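Local coordinates for BH0493 protein (PDB 2QEE) that is a putative zinc-binding enzyme of the amidohydrolase superfamily, probably related to the uronate isomerases, at residues 93-105 against 360-372. Residues are numbered along the deposited sequence; the frame is centred on the assembly and turned at random.
Sequences EACRGVLTCLQGL and VLEQLIYKWHHSK
The imidazole of H370 lies flat beneath the guanidinium of R96, the two centres 3.4 Å apart and the planes tilted by only 14°, with CZ above the middle of the ring. Both ring nitrogens are engaged at the edge. ND1 donates to OE2 of E93 over 2.7 Å in an almost straight bond (173°), within the imidazole plane but somewhat out of the carboxylate plane, on its syn side. NE2 pairs with the hydroxyl OG1 of T100 at 2.8 Å. E93 reaches this position with CG anti to the backbone N and a bend at chi2, and its other oxygen, OE1, accepts a hydrogen bond from NH1 of R96 on its syn lone pair, as part of a salt bridge. The carboxylate thus holds both stacked groups, one oxygen to each. A water spans R96 NH1 and the carbonyl O of H370, while D385 of the second subunit makes a long, weak ion pair with R96 NH2.

Next along the interface, G97 lets the helices close in: its CA sits 3.4 Å from the centroid of the Y366 ring, a CH-pi contact over one face, while CG of K367 covers the opposite face. SG of C101 meets the same ring at its edge, 3.6 Å from CD2. The phenol OH shares a water with the carbonyl O of A94. Beyond, CD1 of I365 packs against L105, and the methyl CG2 of T100 lies over one face of the H369 ring in a CH-pi contact.

The Q363 side chain comes within about 7 Å of those of the zinc ligands D357 and H30. Y366 and H370 each fill a hole between four residues of helix 93-104, giving knobs-into-holes packing of two steeply crossed helices (109°, axes 7.9 Å apart) in an amidohydrolase-type metalloenzyme fold.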
ATOM      1  N   GLU C  93      -5.622  -7.702  16.816  1.00 13.37           N
ATOM      2  CA  GLU C  93      -4.984  -8.974  16.518  1.00 12.61           C
ATOM      3  C   GLU C  93      -4.320  -9.638  17.748  1.00 13.64           C
ATOM      4  O   GLU C  93      -4.456 -10.862  17.954  1.00 13.14           O
ATOM      5  CB  GLU C  93      -3.963  -8.790  15.398  1.00 11.92           C
ATOM      6  CG  GLU C  93      -3.107  -9.977  15.037  1.00 12.51           C
ATOM      7  CD  GLU C  93      -3.868 -11.258  14.581  1.00 13.69           C
ATOM      8  OE1 GLU C  93      -5.083 -11.249  14.333  1.00 12.95           O
ATOM      9  OE2 GLU C  93      -3.169 -12.292  14.546  1.00 16.11           O
ATOM     10  N   ALA C  94      -3.572  -8.838  18.522  1.00 14.41           N
ATOM     11  CA  ALA C  94      -2.873  -9.345  19.705  1.00 13.68           C
ATOM     12  C   ALA C  94      -3.852  -9.825  20.789  1.00 12.03           C
ATOM     13  O   ALA C  94      -3.650 -10.883  21.407  1.00 13.37           O
ATOM     14  CB  ALA C  94      -1.922  -8.270  20.225  1.00 12.13           C
ATOM     15  N   CYS C  95      -4.983  -9.131  20.941  1.00 12.51           N
ATOM     16  CA  CYS C  95      -5.970  -9.579  21.923  1.00 14.42           C
ATOM     17  C   CYS C  95      -6.691 -10.836  21.406  1.00 15.50           C
ATOM     18  O   CYS C  95      -6.864 -11.819  22.161  1.00 14.64           O
ATOM     19  CB  CYS C  95      -6.975  -8.491  22.212  1.00 16.11           C
ATOM     20  SG  CYS C  95      -6.250  -7.109  23.156  1.00 17.55           S
ATOM     21  N   ARG C  96      -7.124 -10.834  20.127  1.00 13.69           N
ATOM     22  CA  ARG C  96      -7.674 -12.044  19.529  1.00 14.32           C
ATOM     23  C   ARG C  96      -6.734 -13.230  19.766  1.00 12.20           C
ATOM     24  O   ARG C  96      -7.190 -14.373  20.123  1.00 14.09           O
ATOM     25  CB  ARG C  96      -7.848 -11.842  18.035  1.00 14.57           C
ATOM     26  CG  ARG C  96      -8.309 -13.046  17.217  1.00 12.10           C
ATOM     27  CD  ARG C  96      -7.823 -12.771  15.738  1.00 12.63           C
ATOM     28  NE  ARG C  96      -8.202 -13.909  14.915  1.00 13.94           N
ATOM     29  CZ  ARG C  96      -7.743 -14.133  13.692  1.00 14.45           C
ATOM     30  NH1 ARG C  96      -6.853 -13.303  13.140  1.00 12.46           N
ATOM     31  NH2 ARG C  96      -8.159 -15.202  13.034  1.00 14.68           N
ATOM     32  N   GLY C  97      -5.453 -13.013  19.519  1.00 12.67           N
ATOM     33  CA  GLY C  97      -4.471 -14.082  19.698  1.00 14.36           C
ATOM     34  C   GLY C  97      -4.506 -14.724  21.091  1.00 14.60           C
ATOM     35  O   GLY C  97      -4.453 -15.948  21.196  1.00 13.37           O
ATOM     36  N   VAL C  98      -4.586 -13.911  22.153  1.00 13.62           N
ATOM     37  CA  VAL C  98      -4.712 -14.483  23.514  1.00 16.66           C
ATOM     38  C   VAL C  98      -5.889 -15.447  23.582  1.00 16.64           C
ATOM     39  O   VAL C  98      -5.755 -16.566  24.110  1.00 17.45           O
ATOM     40  CB  VAL C  98      -4.803 -13.375  24.597  1.00 17.19           C
ATOM     41  CG1 VAL C  98      -5.034 -13.959  26.035  1.00 17.80           C
ATOM     42  CG2 VAL C  98      -3.513 -12.508  24.604  1.00 17.44           C
ATOM     43  N   LEU C  99      -7.026 -15.080  22.992  1.00 14.53           N
ATOM     44  CA  LEU C  99      -8.200 -15.948  23.033  1.00 13.49           C
ATOM     45  C   LEU C  99      -7.965 -17.214  22.225  1.00 16.35           C
ATOM     46  O   LEU C  99      -8.381 -18.300  22.679  1.00 17.54           O
ATOM     47  CB  LEU C  99      -9.415 -15.193  22.478  1.00 14.08           C
ATOM     48  CG  LEU C  99      -9.666 -13.835  23.180  1.00 13.32           C
ATOM     49  CD1 LEU C  99     -10.939 -13.215  22.613  1.00 15.00           C
ATOM     50  CD2 LEU C  99      -9.861 -14.128  24.681  1.00 15.70           C
ATOM     51  N   THR C 100      -7.352 -17.099  21.023  1.00 13.70           N
ATOM     52  CA  THR C 100      -7.041 -18.325  20.256  1.00 13.41           C
ATOM     53  C   THR C 100      -6.206 -19.320  21.070  1.00 14.68           C
ATOM     54  O   THR C 100      -6.450 -20.520  21.041  1.00 15.70           O
ATOM     55  CB  THR C 100      -6.378 -17.931  18.921  1.00 12.24           C
ATOM     56  OG1 THR C 100      -7.363 -17.188  18.173  1.00 14.34           O
ATOM     57  CG2 THR C 100      -5.891 -19.194  18.110  1.00 18.40           C
ATOM     58  N   CYS C 101      -5.235 -18.801  21.825  1.00 13.79           N
ATOM     59  CA  CYS C 101      -4.392 -19.637  22.692  1.00 14.40           C
ATOM     60  C   CYS C 101      -5.221 -20.346  23.753  1.00 16.32           C
ATOM     61  O   CYS C 101      -5.087 -21.590  23.920  1.00 17.46           O
ATOM     62  CB  CYS C 101      -3.341 -18.780  23.376  1.00 14.42           C
ATOM     63  SG  CYS C 101      -2.090 -18.119  22.236  1.00 16.02           S
ATOM     64  N   LEU C 102      -6.034 -19.589  24.494  1.00 17.31           N
ATOM     65  CA  LEU C 102      -6.859 -20.197  25.549  1.00 17.94           C
ATOM     66  C   LEU C 102      -7.740 -21.306  24.979  1.00 19.68           C
ATOM     67  O   LEU C 102      -7.813 -22.412  25.523  1.00 19.31           O
ATOM     68  CB  LEU C 102      -7.728 -19.122  26.222  1.00 16.84           C
ATOM     69  CG  LEU C 102      -6.954 -18.058  26.992  1.00 19.65           C
ATOM     70  CD1 LEU C 102      -7.950 -17.020  27.361  1.00 17.87           C
ATOM     71  CD2 LEU C 102      -6.357 -18.748  28.282  1.00 20.99           C
ATOM     72  N   GLN C 103      -8.410 -21.020  23.871  1.00 19.25           N
ATOM     73  CA  GLN C 103      -9.272 -22.013  23.241  1.00 18.31           C
ATOM     74  C   GLN C 103      -8.458 -23.265  22.860  1.00 18.94           C
ATOM     75  O   GLN C 103      -8.893 -24.407  23.086  1.00 20.16           O
ATOM     76  CB  GLN C 103      -9.939 -21.392  21.998  1.00 16.51           C
ATOM     77  CG  GLN C 103     -11.100 -22.238  21.483  1.00 17.23           C
ATOM     78  CD  GLN C 103     -11.535 -21.800  20.118  1.00 16.36           C
ATOM     79  OE1 GLN C 103     -10.694 -21.599  19.203  1.00 20.24           O
ATOM     80  NE2 GLN C 103     -12.858 -21.609  19.969  1.00 22.55           N
ATOM     81  N   GLY C 104      -7.287 -23.053  22.253  1.00 16.34           N
ATOM     82  CA  GLY C 104      -6.436 -24.154  21.781  1.00 17.38           C
ATOM     83  C   GLY C 104      -6.105 -25.088  22.926  1.00 18.94           C
ATOM     84  O   GLY C 104      -6.030 -26.315  22.751  1.00 20.21           O
ATOM     85  N   LEU C 105      -5.907 -24.505  24.108  1.00 18.60           N
ATOM     86  CA  LEU C 105      -5.477 -25.260  25.286  1.00 21.94           C
ATOM     87  C   LEU C 105      -6.622 -26.002  25.959  1.00 24.53           C
ATOM     88  O   LEU C 105      -6.404 -26.722  26.949  1.00 27.04           O
ATOM     89  CB  LEU C 105      -4.807 -24.293  26.266  1.00 21.33           C
ATOM     90  CG  LEU C 105      -3.411 -23.741  25.847  1.00 16.25           C
ATOM     91  CD1 LEU C 105      -3.067 -22.606  26.830  1.00 22.08           C
ATOM     92  CD2 LEU C 105      -2.353 -24.812  25.862  1.00 21.40           C
ATOM     93  N   VAL C 360       6.415 -15.697  23.920  1.00 18.07           N
ATOM     94  CA  VAL C 360       5.773 -16.472  24.980  1.00 17.88           C
ATOM     95  C   VAL C 360       5.343 -17.766  24.310  1.00 20.22           C
ATOM     96  O   VAL C 360       4.715 -17.739  23.231  1.00 18.00           O
ATOM     97  CB  VAL C 360       4.563 -15.744  25.561  1.00 18.17           C
ATOM     98  CG1 VAL C 360       3.841 -16.629  26.595  1.00 17.26           C
ATOM     99  CG2 VAL C 360       4.990 -14.374  26.185  1.00 21.73           C
ATOM    100  N   LEU C 361       5.698 -18.890  24.933  1.00 18.99           N
ATOM    101  CA  LEU C 361       5.499 -20.212  24.331  1.00 18.63           C
ATOM    102  C   LEU C 361       4.129 -20.405  23.683  1.00 17.30           C
ATOM    103  O   LEU C 361       4.068 -20.784  22.516  1.00 16.60           O
ATOM    104  CB  LEU C 361       5.666 -21.316  25.386  1.00 19.47           C
ATOM    105  CG  LEU C 361       5.474 -22.766  24.911  1.00 23.49           C
ATOM    106  CD1 LEU C 361       6.410 -23.167  23.789  1.00 18.83           C
ATOM    107  CD2 LEU C 361       5.669 -23.639  26.170  1.00 20.56           C
ATOM    108  N   GLU C 362       3.052 -20.106  24.411  1.00 17.55           N
ATOM    109  CA  GLU C 362       1.680 -20.391  23.902  1.00 17.20           C
ATOM    110  C   GLU C 362       1.313 -19.618  22.639  1.00 17.97           C
ATOM    111  O   GLU C 362       0.389 -20.053  21.923  1.00 17.68           O
ATOM    112  CB  GLU C 362       0.605 -20.104  24.929  1.00 18.30           C
ATOM    113  CG  GLU C 362       0.613 -21.067  26.124  1.00 17.33           C
ATOM    114  CD  GLU C 362       1.729 -20.791  27.145  1.00 23.62           C
ATOM    115  OE1 GLU C 362       2.451 -19.778  27.056  1.00 18.04           O
ATOM    116  OE2 GLU C 362       1.845 -21.610  28.074  1.00 21.77           O
ATOM    117  N   GLN C 363       2.043 -18.555  22.340  1.00 18.78           N
ATOM    118  CA  GLN C 363       1.785 -17.771  21.129  1.00 17.83           C
ATOM    119  C   GLN C 363       1.971 -18.574  19.826  1.00 16.56           C
ATOM    120  O   GLN C 363       1.430 -18.217  18.767  1.00 16.72           O
ATOM    121  CB  GLN C 363       2.690 -16.564  21.077  1.00 17.46           C
ATOM    122  CG  GLN C 363       2.408 -15.541  22.179  1.00 15.53           C
ATOM    123  CD  GLN C 363       3.426 -14.414  22.235  1.00 17.02           C
ATOM    124  OE1 GLN C 363       4.554 -14.557  21.802  1.00 17.64           O
ATOM    125  NE2 GLN C 363       3.021 -13.278  22.788  1.00 18.00           N
ATOM    126  N   LEU C 364       2.746 -19.645  19.859  1.00 16.08           N
ATOM    127  CA  LEU C 364       2.821 -20.553  18.701  1.00 15.55           C
ATOM    128  C   LEU C 364       1.430 -20.972  18.294  1.00 16.88           C
ATOM    129  O   LEU C 364       1.179 -21.114  17.076  1.00 15.90           O
ATOM    130  CB  LEU C 364       3.637 -21.811  19.042  1.00 16.00           C
ATOM    131  CG  LEU C 364       5.092 -21.523  19.260  1.00 13.34           C
ATOM    132  CD1 LEU C 364       5.757 -22.871  19.602  1.00 16.97           C
ATOM    133  CD2 LEU C 364       5.717 -20.997  17.985  1.00 17.25           C
ATOM    134  N   ILE C 365       0.514 -21.119  19.254  1.00 15.46           N
ATOM    135  CA  ILE C 365      -0.828 -21.606  18.908  1.00 16.74           C
ATOM    136  C   ILE C 365      -1.475 -20.558  17.979  1.00 16.24           C
ATOM    137  O   ILE C 365      -1.867 -20.889  16.845  1.00 16.81           O
ATOM    138  CB  ILE C 365      -1.712 -21.823  20.151  1.00 15.27           C
ATOM    139  CG1 ILE C 365      -1.095 -22.951  20.994  1.00 16.56           C
ATOM    140  CG2 ILE C 365      -3.165 -22.273  19.737  1.00 14.09           C
ATOM    141  CD1 ILE C 365      -1.843 -23.199  22.349  1.00 19.08           C
ATOM    142  N   TYR C 366      -1.590 -19.320  18.467  1.00 14.65           N
ATOM    143  CA  TYR C 366      -2.358 -18.312  17.660  1.00 14.64           C
ATOM    144  C   TYR C 366      -1.575 -17.814  16.465  1.00 14.60           C
ATOM    145  O   TYR C 366      -2.170 -17.509  15.378  1.00 14.74           O
ATOM    146  CB  TYR C 366      -2.863 -17.154  18.495  1.00 14.18           C
ATOM    147  CG  TYR C 366      -2.016 -15.900  18.606  1.00 13.15           C
ATOM    148  CD1 TYR C 366      -1.939 -14.984  17.541  1.00 15.38           C
ATOM    149  CD2 TYR C 366      -1.325 -15.584  19.813  1.00 17.30           C
ATOM    150  CE1 TYR C 366      -1.293 -13.773  17.657  1.00 14.30           C
ATOM    151  CE2 TYR C 366      -0.643 -14.363  19.914  1.00 12.50           C
ATOM    152  CZ  TYR C 366      -0.601 -13.482  18.843  1.00 16.20           C
ATOM    153  OH  TYR C 366       0.056 -12.265  18.940  1.00 15.02           O
ATOM    154  N   LYS C 367      -0.261 -17.676  16.593  1.00 14.31           N
ATOM    155  CA  LYS C 367       0.475 -17.121  15.469  1.00 14.60           C
ATOM    156  C   LYS C 367       0.318 -18.053  14.262  1.00 14.13           C
ATOM    157  O   LYS C 367       0.123 -17.588  13.122  1.00 16.63           O
ATOM    158  CB  LYS C 367       1.963 -16.912  15.813  1.00 14.45           C
ATOM    159  CG  LYS C 367       2.176 -15.932  16.977  1.00 18.43           C
ATOM    160  CD  LYS C 367       2.460 -14.560  16.520  1.00 18.03           C
ATOM    161  CE  LYS C 367       3.021 -13.780  17.745  1.00 21.42           C
ATOM    162  NZ  LYS C 367       3.238 -12.363  17.339  1.00 21.39           N
ATOM    163  N   TRP C 368       0.387 -19.364  14.470  1.00 14.25           N
ATOM    164  CA  TRP C 368       0.258 -20.323  13.358  1.00 12.65           C
ATOM    165  C   TRP C 368      -1.203 -20.526  12.940  1.00 14.12           C
ATOM    166  O   TRP C 368      -1.492 -20.638  11.761  1.00 13.54           O
ATOM    167  CB  TRP C 368       1.026 -21.640  13.685  1.00 14.20           C
ATOM    168  CG  TRP C 368       2.481 -21.332  13.599  1.00 11.13           C
ATOM    169  CD1 TRP C 368       3.365 -21.221  14.649  1.00 13.98           C
ATOM    170  CD2 TRP C 368       3.193 -20.959  12.429  1.00 14.90           C
ATOM    171  NE1 TRP C 368       4.596 -20.865  14.180  1.00 12.45           N
ATOM    172  CE2 TRP C 368       4.508 -20.657  12.820  1.00 13.95           C
ATOM    173  CE3 TRP C 368       2.837 -20.851  11.074  1.00 17.32           C
ATOM    174  CZ2 TRP C 368       5.485 -20.274  11.914  1.00 14.57           C
ATOM    175  CZ3 TRP C 368       3.796 -20.501  10.169  1.00 13.37           C
ATOM    176  CH2 TRP C 368       5.121 -20.182  10.603  1.00 16.63           C
ATOM    177  N   HIS C 369      -2.118 -20.557  13.878  1.00 11.73           N
ATOM    178  CA  HIS C 369      -3.539 -20.699  13.525  1.00 12.76           C
ATOM    179  C   HIS C 369      -3.977 -19.509  12.633  1.00 14.55           C
ATOM    180  O   HIS C 369      -4.620 -19.680  11.569  1.00 14.24           O
ATOM    181  CB  HIS C 369      -4.352 -20.735  14.811  1.00 15.75           C
ATOM    182  CG  HIS C 369      -5.831 -20.906  14.623  1.00 27.33           C
ATOM    183  ND1 HIS C 369      -6.652 -19.912  14.102  1.00 32.56           N
ATOM    184  CD2 HIS C 369      -6.651 -21.934  14.956  1.00 33.45           C
ATOM    185  CE1 HIS C 369      -7.900 -20.348  14.081  1.00 35.16           C
ATOM    186  NE2 HIS C 369      -7.928 -21.572  14.590  1.00 39.37           N
ATOM    187  N   HIS C 370      -3.670 -18.288  13.083  1.00 13.46           N
ATOM    188  CA  HIS C 370      -4.178 -17.103  12.352  1.00 14.44           C
ATOM    189  C   HIS C 370      -3.528 -16.991  10.988  1.00 13.60           C
ATOM    190  O   HIS C 370      -4.178 -16.561   9.994  1.00 13.85           O
ATOM    191  CB  HIS C 370      -3.881 -15.817  13.147  1.00 13.52           C
ATOM    192  CG  HIS C 370      -4.614 -15.692  14.454  1.00 13.36           C
ATOM    193  ND1 HIS C 370      -4.593 -14.514  15.180  1.00 14.72           N
ATOM    194  CD2 HIS C 370      -5.369 -16.564  15.167  1.00 11.79           C
ATOM    195  CE1 HIS C 370      -5.282 -14.684  16.303  1.00 14.59           C
ATOM    196  NE2 HIS C 370      -5.797 -15.901  16.297  1.00 15.76           N
ATOM    197  N   SER C 371      -2.224 -17.307  10.924  1.00 12.24           N
ATOM    198  CA  SER C 371      -1.504 -17.219   9.647  1.00 11.91           C
ATOM    199  C   SER C 371      -1.865 -18.350   8.721  1.00 13.74           C
ATOM    200  O   SER C 371      -1.934 -18.154   7.545  1.00 13.61           O
ATOM    201  CB  SER C 371      -0.010 -17.237   9.869  1.00 15.06           C
ATOM    202  OG  SER C 371       0.371 -15.943  10.387  1.00 19.23           O
ATOM    203  N   LYS C 372      -1.992 -19.563   9.247  1.00 12.65           N
ATOM    204  CA  LYS C 372      -2.349 -20.676   8.346  1.00 12.82           C
ATOM    205  C   LYS C 372      -3.667 -20.464   7.602  1.00 12.58           C
ATOM    206  O   LYS C 372      -3.727 -20.748   6.434  1.00 13.40           O
ATOM    207  CB  LYS C 372      -2.346 -22.029   9.070  1.00 14.65           C
ATOM    208  CG  LYS C 372      -0.923 -22.584   9.156  1.00 10.98           C
ATOM    209  CD  LYS C 372      -0.956 -23.991   9.887  1.00 16.91           C
ATOM    210  CE  LYS C 372       0.368 -24.797   9.622  1.00 19.88           C
ATOM    211  NZ  LYS C 372       0.303 -26.230  10.148  1.00 22.06           N
TER
HETATM  212  O   HOH W   1      -0.862 -11.383  21.609  1.00 15.03           O
HETATM  213  O   HOH W   2      -6.246 -14.789  10.551  1.00 16.76           O